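Long-range contacts in quinone oxidoreductase (Coxiella burnetii, PDB 3TQH), which binds NADPH and probably acts as an NADPH-dependent quinone reductase of the medium-chain dehydrogenase/reductase type: residues I232-S243 with V255-L266; I38-N46 with R313-R321. All coordinates share one frame; numbering follows the deposited sequence.

Contact 1: I232-S243 with V255-L266; sequences IDCLKETGCIVS and VAKQKHRRAFGL. With NDP (NADPH dihydro-nicotinamide-adenine-dinucleotide phosphate), chain B.
I232 meets the last turn of helix 249-258 with both its branches. CD1 presses on V255 CG1 at 3.7 Å and on A256. With CG1 anti to the carbonyl carbon (chi1 -63°), CG2 is anti to the backbone N and lies against the CB and CG of K259. Further along, I241 CG2 packs on A263 CB at 3.6 Å, on the same sheet face as helix 249-258. The backbones here run parallel: I241 N bonds to R262 O, F264 N to I241 O at 2.7 Å, and S243 N to F264 O. This is a right-handed beta-alpha-beta crossover of the Rossmann domain, with 262-264 as an outermost strand of the parallel sheet. V242 and F264 share the other face with C240, and helix 135-147 packs there. The contact is looser and wetter toward D233, K259 and the turn at 236-239. D233 OD1 and K259 NZ form a long salt bridge of 3.6 Å. The R261 guanidinium lies with one face over E237 CA, and a water joins I232 O, L235 O and, weakly, R261 NE. A second water bridges G239 O and R262 N. R262 NH2 makes a weak, bent bond to T238 O. Past the strand ends, L266 O accepts a 2.7 Å bond from N7N of the NADPH carboxamide.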
# COMPACT_ATOMS: atom_id res chain seq x y z
N ILE A 232 20.67 -1.48 8.87
CA ILE A 232 21.32 -2.72 9.30
C ILE A 232 22.21 -2.51 10.54
O ILE A 232 22.27 -3.38 11.41
CB ILE A 232 22.15 -3.32 8.14
CG1 ILE A 232 21.23 -3.70 6.96
CG2 ILE A 232 22.92 -4.55 8.60
CD1 ILE A 232 21.97 -3.91 5.66
N ASP A 233 22.87 -1.35 10.62
CA ASP A 233 23.78 -1.04 11.74
C ASP A 233 23.10 -0.93 13.12
O ASP A 233 23.79 -1.00 14.14
CB ASP A 233 24.53 0.27 11.47
CG ASP A 233 25.53 0.17 10.32
OD1 ASP A 233 26.10 -0.92 10.10
OD2 ASP A 233 25.75 1.21 9.64
N CYS A 234 21.78 -0.76 13.16
CA CYS A 234 21.08 -0.61 14.44
C CYS A 234 20.42 -1.91 14.92
O CYS A 234 19.89 -1.96 16.02
CB CYS A 234 20.07 0.54 14.37
SG CYS A 234 18.53 0.22 13.47
N LEU A 235 20.49 -2.96 14.11
CA LEU A 235 19.92 -4.26 14.49
C LEU A 235 20.71 -4.95 15.58
O LEU A 235 21.94 -4.91 15.59
CB LEU A 235 19.88 -5.20 13.28
CG LEU A 235 18.95 -4.89 12.12
CD1 LEU A 235 19.16 -5.93 11.04
CD2 LEU A 235 17.50 -4.87 12.58
N LYS A 236 19.99 -5.61 16.49
CA LYS A 236 20.57 -6.59 17.41
C LYS A 236 21.13 -7.78 16.63
O LYS A 236 20.75 -8.00 15.48
CB LYS A 236 19.51 -7.12 18.39
CG LYS A 236 19.00 -6.11 19.39
CD LYS A 236 17.97 -6.72 20.33
CE LYS A 236 18.62 -7.66 21.34
NZ LYS A 236 17.73 -7.96 22.51
N GLU A 237 22.00 -8.55 17.27
CA GLU A 237 22.48 -9.81 16.70
C GLU A 237 21.32 -10.63 16.13
O GLU A 237 21.40 -11.12 15.01
CB GLU A 237 23.22 -10.62 17.77
CG GLU A 237 23.70 -12.00 17.31
CD GLU A 237 24.24 -12.85 18.45
OE1 GLU A 237 23.68 -12.79 19.57
OE2 GLU A 237 25.23 -13.58 18.23
N THR A 238 20.24 -10.76 16.91
CA THR A 238 19.08 -11.56 16.52
C THR A 238 18.03 -10.79 15.71
O THR A 238 17.01 -11.36 15.34
CB THR A 238 18.35 -12.13 17.75
OG1 THR A 238 18.07 -11.06 18.67
CG2 THR A 238 19.21 -13.16 18.43
N GLY A 239 18.27 -9.52 15.44
CA GLY A 239 17.29 -8.69 14.75
C GLY A 239 17.24 -8.95 13.26
O GLY A 239 18.16 -9.54 12.69
N CYS A 240 16.16 -8.51 12.63
CA CYS A 240 16.00 -8.64 11.19
C CYS A 240 15.45 -7.36 10.57
O CYS A 240 14.74 -6.60 11.22
CB CYS A 240 15.07 -9.80 10.86
SG CYS A 240 13.37 -9.53 11.40
N ILE A 241 15.81 -7.14 9.31
CA ILE A 241 15.27 -6.03 8.53
C ILE A 241 14.35 -6.58 7.44
O ILE A 241 14.69 -7.53 6.73
CB ILE A 241 16.41 -5.14 7.94
CG1 ILE A 241 15.83 -3.97 7.14
CG2 ILE A 241 17.39 -5.96 7.09
CD1 ILE A 241 16.89 -3.03 6.60
N VAL A 242 13.16 -5.99 7.35
CA VAL A 242 12.23 -6.25 6.26
C VAL A 242 12.22 -5.03 5.36
O VAL A 242 11.62 -4.00 5.69
CB VAL A 242 10.81 -6.51 6.79
CG1 VAL A 242 9.86 -6.80 5.64
CG2 VAL A 242 10.83 -7.68 7.78
N SER A 243 12.91 -5.14 4.23
CA SER A 243 13.00 -4.04 3.28
C SER A 243 11.92 -4.19 2.23
O SER A 243 11.97 -5.10 1.41
CB SER A 243 14.40 -3.99 2.65
OG SER A 243 14.65 -2.70 2.11
N VAL A 255 23.81 -6.86 1.78
CA VAL A 255 24.62 -6.12 2.76
C VAL A 255 24.33 -6.63 4.18
O VAL A 255 25.24 -6.73 4.99
CB VAL A 255 24.41 -4.59 2.69
CG1 VAL A 255 25.16 -3.88 3.83
CG2 VAL A 255 24.89 -4.06 1.35
N ALA A 256 23.07 -6.96 4.46
CA ALA A 256 22.71 -7.56 5.74
C ALA A 256 23.47 -8.87 5.96
O ALA A 256 24.08 -9.08 7.01
CB ALA A 256 21.21 -7.79 5.82
N LYS A 257 23.45 -9.74 4.95
CA LYS A 257 24.18 -11.01 5.00
C LYS A 257 25.66 -10.78 5.32
O LYS A 257 26.24 -11.52 6.11
CB LYS A 257 24.04 -11.78 3.67
CG LYS A 257 24.83 -13.10 3.58
CD LYS A 257 25.24 -13.39 2.14
CE LYS A 257 26.02 -14.69 2.03
NZ LYS A 257 26.16 -15.16 0.60
N GLN A 258 26.25 -9.76 4.71
CA GLN A 258 27.66 -9.44 4.94
C GLN A 258 27.91 -8.92 6.36
O GLN A 258 28.97 -9.15 6.93
CB GLN A 258 28.17 -8.43 3.90
CG GLN A 258 28.29 -9.01 2.49
CD GLN A 258 28.55 -7.96 1.43
OE1 GLN A 258 27.98 -6.86 1.45
NE2 GLN A 258 29.42 -8.28 0.48
N LYS A 259 26.91 -8.24 6.93
CA LYS A 259 26.96 -7.83 8.34
C LYS A 259 26.49 -8.95 9.27
O LYS A 259 26.37 -8.74 10.47
CB LYS A 259 26.10 -6.59 8.58
CG LYS A 259 26.41 -5.39 7.67
CD LYS A 259 27.49 -4.46 8.25
CE LYS A 259 27.39 -3.07 7.63
NZ LYS A 259 28.61 -2.25 7.90
N HIS A 260 26.20 -10.13 8.71
CA HIS A 260 25.75 -11.30 9.46
C HIS A 260 24.43 -11.04 10.18
O HIS A 260 24.24 -11.44 11.33
CB HIS A 260 26.85 -11.78 10.42
CG HIS A 260 28.08 -12.29 9.72
ND1 HIS A 260 28.92 -13.23 10.26
CD2 HIS A 260 28.59 -11.99 8.50
CE1 HIS A 260 29.90 -13.48 9.42
NE2 HIS A 260 29.72 -12.74 8.34
N ARG A 261 23.52 -10.36 9.49
CA ARG A 261 22.21 -10.03 10.02
C ARG A 261 21.09 -10.59 9.13
O ARG A 261 21.24 -10.68 7.91
CB ARG A 261 22.07 -8.51 10.14
CG ARG A 261 23.00 -7.87 11.15
CD ARG A 261 22.62 -8.28 12.56
NE ARG A 261 23.47 -7.64 13.56
CZ ARG A 261 24.64 -8.10 13.99
NH1 ARG A 261 25.16 -9.23 13.50
NH2 ARG A 261 25.31 -7.42 14.91
N ARG A 262 19.97 -10.94 9.76
CA ARG A 262 18.82 -11.47 9.02
C ARG A 262 18.11 -10.36 8.23
O ARG A 262 17.90 -9.26 8.74
CB ARG A 262 17.84 -12.15 9.97
CG ARG A 262 18.40 -13.39 10.62
CD ARG A 262 17.33 -14.28 11.22
NE ARG A 262 16.86 -13.79 12.53
CZ ARG A 262 15.66 -13.26 12.78
NH1 ARG A 262 14.73 -13.14 11.84
NH2 ARG A 262 15.37 -12.86 14.02
N ALA A 263 17.77 -10.66 6.98
CA ALA A 263 17.08 -9.69 6.13
C ALA A 263 16.01 -10.39 5.29
O ALA A 263 16.18 -11.54 4.89
CB ALA A 263 18.06 -8.96 5.25
N PHE A 264 14.92 -9.68 5.04
CA PHE A 264 13.83 -10.17 4.22
C PHE A 264 13.38 -9.08 3.26
O PHE A 264 13.45 -7.89 3.58
CB PHE A 264 12.63 -10.55 5.10
CG PHE A 264 12.87 -11.73 5.99
CD1 PHE A 264 12.87 -13.02 5.47
CD2 PHE A 264 13.09 -11.56 7.35
CE1 PHE A 264 13.09 -14.12 6.29
CE2 PHE A 264 13.30 -12.65 8.19
CZ PHE A 264 13.31 -13.94 7.66
N GLY A 265 12.92 -9.50 2.08
CA GLY A 265 12.11 -8.64 1.23
C GLY A 265 10.66 -8.85 1.62
O GLY A 265 10.35 -9.54 2.59
N LEU A 266 9.76 -8.23 0.86
CA LEU A 266 8.33 -8.44 1.04
C LEU A 266 7.61 -8.24 -0.28
O LEU A 266 7.81 -7.23 -0.95
CB LEU A 266 7.76 -7.48 2.08
CG LEU A 266 6.38 -7.87 2.62
CD1 LEU A 266 6.53 -8.86 3.77
CD2 LEU A 266 5.57 -6.67 3.06
PA NDP B . 4.18 6.69 0.76
O1A NDP B . 4.34 7.52 -0.45
O2A NDP B . 2.79 6.72 1.26
O5B NDP B . 5.16 7.21 1.92
C5B NDP B . 5.33 8.60 2.10
C4B NDP B . 6.05 8.86 3.42
O4B NDP B . 7.43 8.61 3.25
C3B NDP B . 5.94 10.30 3.91
O3B NDP B . 5.08 10.35 5.03
C2B NDP B . 7.37 10.71 4.26
O2B NDP B . 7.48 11.25 5.56
C1B NDP B . 8.14 9.41 4.17
N9A NDP B . 9.53 9.54 3.72
C8A NDP B . 9.96 9.99 2.49
N7A NDP B . 11.30 9.94 2.46
C5A NDP B . 11.74 9.46 3.65
C6A NDP B . 13.02 9.22 4.13
N6A NDP B . 14.07 9.47 3.37
N1A NDP B . 13.18 8.73 5.41
C2A NDP B . 12.07 8.47 6.19
N3A NDP B . 10.79 8.71 5.71
C4A NDP B . 10.63 9.20 4.45
O3 NDP B . 4.67 5.18 0.47
PN NDP B . 3.99 3.82 1.02
O1N NDP B . 2.73 3.58 0.27
O2N NDP B . 3.96 3.76 2.48
O5D NDP B . 5.07 2.76 0.49
C5D NDP B . 6.44 2.86 0.83
C4D NDP B . 7.27 2.00 -0.12
O4D NDP B . 6.90 0.64 -0.00
C3D NDP B . 7.07 2.41 -1.57
O3D NDP B . 8.31 2.48 -2.22
C2D NDP B . 6.18 1.32 -2.14
O2D NDP B . 6.39 1.13 -3.53
C1D NDP B . 6.58 0.12 -1.28
N1N NDP B . 5.55 -0.94 -1.16
C2N NDP B . 5.92 -2.23 -1.41
C3N NDP B . 5.01 -3.29 -1.37
C7N NDP B . 5.44 -4.70 -1.65
O7N NDP B . 4.47 -5.72 -1.61
N7N NDP B . 6.72 -4.96 -1.93
C4N NDP B . 3.58 -2.98 -1.05
C5N NDP B . 3.24 -1.55 -0.78
C6N NDP B . 4.25 -0.60 -0.84
P2B NDP B . 7.77 12.82 5.79
O1X NDP B . 7.53 13.14 7.25
O2X NDP B . 6.82 13.65 4.95
O3X NDP B . 9.18 13.18 5.44
O HOH W 1 23.63 -4.63 13.48
O HOH W 2 20.21 -10.93 12.70
O HOH W 3 10.71 -6.03 -0.76

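Contact 2: I38-N46 with R313-R321; sequences IKVHAASLN and RGKLVFKVR
L45 and F318 both hold CG anti to the carbonyl carbon (chi1 -68° and -72°), and in this pairing CD1 of L45 sits over one face of the F318 ring, 3.9 Å from its centroid, a CH-pi contact. It is offset toward the rim, nearest CE2. K315 bends at chi2 and chi3, both near -64°, and this curls its chain round so that NZ reaches the L45 carbonyl. NZ donates to L45 O at 2.9 Å. A water bridges the same carbonyl to L316 N.

Strand 315-319 runs antiparallel to 42-44. A43 and F318 are a hydrogen-bonded pair: A43 N gives to F318 O in the carbonyl plane, and F318 N gives to A43 O at 2.7 Å. L45 N adds a nearly straight bond to L316 O. V317 CG2 lies against the A43 carbonyl. S44 OG is held outside the pair, by A132 O. H41 and A42 both face S76 in a classic beta bulge, where the first strand turns a corner. This pairing ties the C-terminal strand into the sheet of the GroES-like catalytic domain, as in related dehydrogenases.

At the far end, H41 O takes V320 N and R321 N from the same face of its plane, the second at 3.0 Å and almost straight. V320 CG2 packs on V40 CG1 at 3.8 Å. R321 lays one guanidinium face over K39 CG, with V40 O at its edge receiving a weak bond from NH1. A water links H41 ND1 to R321 OXT, 2.8 Å from the latter. K319 NZ bonds R321 O and forms a salt bridge with OXT. The terminal carboxylate thus has a lysine beside it that probably offsets its charge, while two backbone N-H groups on one carbonyl fix the last residues of the chain.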
# COMPACT_ATOMS: atom_id res chain seq x y z
N ILE A 38 -17.37 -5.22 -11.37
CA ILE A 38 -17.63 -4.37 -10.21
C ILE A 38 -17.81 -2.91 -10.63
O ILE A 38 -16.98 -2.37 -11.34
CB ILE A 38 -16.45 -4.39 -9.21
CG1 ILE A 38 -16.04 -5.83 -8.84
CG2 ILE A 38 -16.80 -3.61 -7.95
CD1 ILE A 38 -17.11 -6.61 -8.12
N LYS A 39 -18.90 -2.28 -10.19
CA LYS A 39 -19.04 -0.83 -10.31
C LYS A 39 -18.19 -0.19 -9.20
O LYS A 39 -18.48 -0.38 -8.02
CB LYS A 39 -20.50 -0.41 -10.17
CG LYS A 39 -20.74 1.10 -10.25
CD LYS A 39 -22.12 1.50 -9.70
CE LYS A 39 -23.23 1.27 -10.70
NZ LYS A 39 -24.48 2.02 -10.34
N VAL A 40 -17.16 0.56 -9.58
CA VAL A 40 -16.21 1.12 -8.62
C VAL A 40 -16.75 2.37 -7.92
O VAL A 40 -17.18 3.32 -8.56
CB VAL A 40 -14.85 1.46 -9.28
CG1 VAL A 40 -13.88 2.10 -8.27
CG2 VAL A 40 -14.22 0.21 -9.88
N HIS A 41 -16.71 2.36 -6.59
CA HIS A 41 -17.07 3.52 -5.78
C HIS A 41 -15.83 4.30 -5.36
O HIS A 41 -15.86 5.54 -5.32
CB HIS A 41 -17.89 3.09 -4.56
CG HIS A 41 -19.33 2.82 -4.87
ND1 HIS A 41 -20.36 3.55 -4.32
CD2 HIS A 41 -19.90 1.91 -5.70
CE1 HIS A 41 -21.51 3.09 -4.79
NE2 HIS A 41 -21.26 2.10 -5.63
N ALA A 42 -14.74 3.60 -5.06
CA ALA A 42 -13.50 4.23 -4.64
C ALA A 42 -12.27 3.42 -5.06
O ALA A 42 -12.34 2.19 -5.18
CB ALA A 42 -13.51 4.45 -3.13
N ALA A 43 -11.15 4.11 -5.27
CA ALA A 43 -9.89 3.47 -5.64
C ALA A 43 -8.71 4.29 -5.11
O ALA A 43 -8.62 5.49 -5.37
CB ALA A 43 -9.79 3.35 -7.15
N SER A 44 -7.81 3.65 -4.36
CA SER A 44 -6.72 4.38 -3.72
C SER A 44 -5.45 4.33 -4.54
O SER A 44 -5.25 3.42 -5.35
CB SER A 44 -6.46 3.85 -2.31
OG SER A 44 -5.98 2.52 -2.32
N LEU A 45 -4.60 5.32 -4.31
CA LEU A 45 -3.31 5.42 -4.98
C LEU A 45 -2.21 4.79 -4.13
O LEU A 45 -2.21 4.91 -2.91
CB LEU A 45 -2.96 6.89 -5.24
CG LEU A 45 -3.82 7.62 -6.27
CD1 LEU A 45 -5.15 8.03 -5.65
CD2 LEU A 45 -3.07 8.83 -6.83
N ASN A 46 -1.27 4.14 -4.80
CA ASN A 46 -0.06 3.63 -4.18
C ASN A 46 1.15 4.04 -5.01
O ASN A 46 1.02 4.24 -6.21
CB ASN A 46 -0.12 2.11 -4.09
CG ASN A 46 -1.25 1.63 -3.22
OD1 ASN A 46 -2.36 1.38 -3.71
ND2 ASN A 46 -1.00 1.51 -1.92
N ARG A 313 1.08 12.18 3.64
CA ARG A 313 0.71 11.64 4.94
C ARG A 313 -0.51 10.76 4.70
O ARG A 313 -1.47 11.20 4.07
CB ARG A 313 0.36 12.78 5.91
CG ARG A 313 0.01 12.31 7.31
CD ARG A 313 -0.76 13.35 8.10
NE ARG A 313 0.10 14.44 8.55
CZ ARG A 313 -0.19 15.26 9.56
NH1 ARG A 313 -1.33 15.13 10.24
NH2 ARG A 313 0.67 16.21 9.90
N GLY A 314 -0.46 9.52 5.17
CA GLY A 314 -1.56 8.57 4.98
C GLY A 314 -1.83 8.21 3.53
O GLY A 314 -0.90 7.89 2.77
N LYS A 315 -3.10 8.29 3.13
CA LYS A 315 -3.53 7.78 1.82
C LYS A 315 -4.20 8.86 0.98
O LYS A 315 -4.91 9.72 1.50
CB LYS A 315 -4.53 6.63 2.01
CG LYS A 315 -3.95 5.35 2.58
CD LYS A 315 -2.91 4.69 1.67
CE LYS A 315 -3.50 4.22 0.34
NZ LYS A 315 -2.51 3.45 -0.46
N LEU A 316 -3.93 8.80 -0.33
CA LEU A 316 -4.70 9.54 -1.32
C LEU A 316 -5.70 8.57 -1.91
O LEU A 316 -5.39 7.38 -2.07
CB LEU A 316 -3.79 10.10 -2.42
CG LEU A 316 -2.60 10.97 -2.02
CD1 LEU A 316 -1.83 11.40 -3.26
CD2 LEU A 316 -3.05 12.18 -1.21
N VAL A 317 -6.89 9.05 -2.24
CA VAL A 317 -7.92 8.18 -2.79
C VAL A 317 -8.78 8.88 -3.84
O VAL A 317 -9.07 10.08 -3.75
CB VAL A 317 -8.82 7.61 -1.66
CG1 VAL A 317 -9.60 8.72 -0.97
CG2 VAL A 317 -9.76 6.53 -2.20
N PHE A 318 -9.16 8.12 -4.87
CA PHE A 318 -10.12 8.57 -5.85
C PHE A 318 -11.52 8.21 -5.38
O PHE A 318 -11.79 7.06 -5.03
CB PHE A 318 -9.88 7.92 -7.22
CG PHE A 318 -8.67 8.43 -7.94
CD1 PHE A 318 -8.55 9.77 -8.27
CD2 PHE A 318 -7.65 7.55 -8.33
CE1 PHE A 318 -7.43 10.24 -8.95
CE2 PHE A 318 -6.53 8.01 -9.01
CZ PHE A 318 -6.42 9.36 -9.33
N LYS A 319 -12.41 9.20 -5.36
CA LYS A 319 -13.83 8.95 -5.20
C LYS A 319 -14.41 8.86 -6.60
O LYS A 319 -14.48 9.86 -7.32
CB LYS A 319 -14.49 10.08 -4.41
CG LYS A 319 -16.01 10.05 -4.41
CD LYS A 319 -16.61 11.22 -3.64
CE LYS A 319 -17.41 10.76 -2.43
NZ LYS A 319 -18.57 9.91 -2.84
N VAL A 320 -14.80 7.65 -7.00
CA VAL A 320 -15.32 7.42 -8.35
C VAL A 320 -16.84 7.64 -8.35
O VAL A 320 -17.39 8.19 -9.30
CB VAL A 320 -14.95 6.02 -8.86
CG1 VAL A 320 -15.47 5.79 -10.26
CG2 VAL A 320 -13.44 5.85 -8.83
N ARG A 321 -17.49 7.20 -7.27
CA ARG A 321 -18.90 7.51 -7.00
C ARG A 321 -19.07 7.79 -5.51
O ARG A 321 -19.71 8.78 -5.11
CB ARG A 321 -19.79 6.34 -7.40
CG ARG A 321 -19.82 6.04 -8.89
CD ARG A 321 -20.77 4.90 -9.20
NE ARG A 321 -21.12 4.83 -10.63
CZ ARG A 321 -20.32 4.36 -11.59
NH1 ARG A 321 -19.09 3.89 -11.31
NH2 ARG A 321 -20.76 4.34 -12.85
OXT ARG A 321 -18.58 7.04 -4.66
O HOH W 4 -19.78 5.51 -2.65
O HOH W 5 -1.58 7.28 -1.58

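Contact 1 and contact 2 lie on opposite sides of the chain's centre. Their centres are 35 Å apart, and their nearest atoms stay about 12 Å apart. Contact 1 belongs to the nucleotide-binding domain; contact 2 brings the C-terminus back to strand 36-44, so the chain between its segments includes all of contact 1. NADPH relates the two. Contact 1 supplies L266 for the nicotinamide end of the cofactor. Contact 2 lies beside the cofactor site: the N46 side chain is about 5 Å from NADPH. The side chain of K315 comes within about 4 Å of G164, and that of L316 within about 4 Å of the V312 side chain; G164 and V312 both bind NADPH.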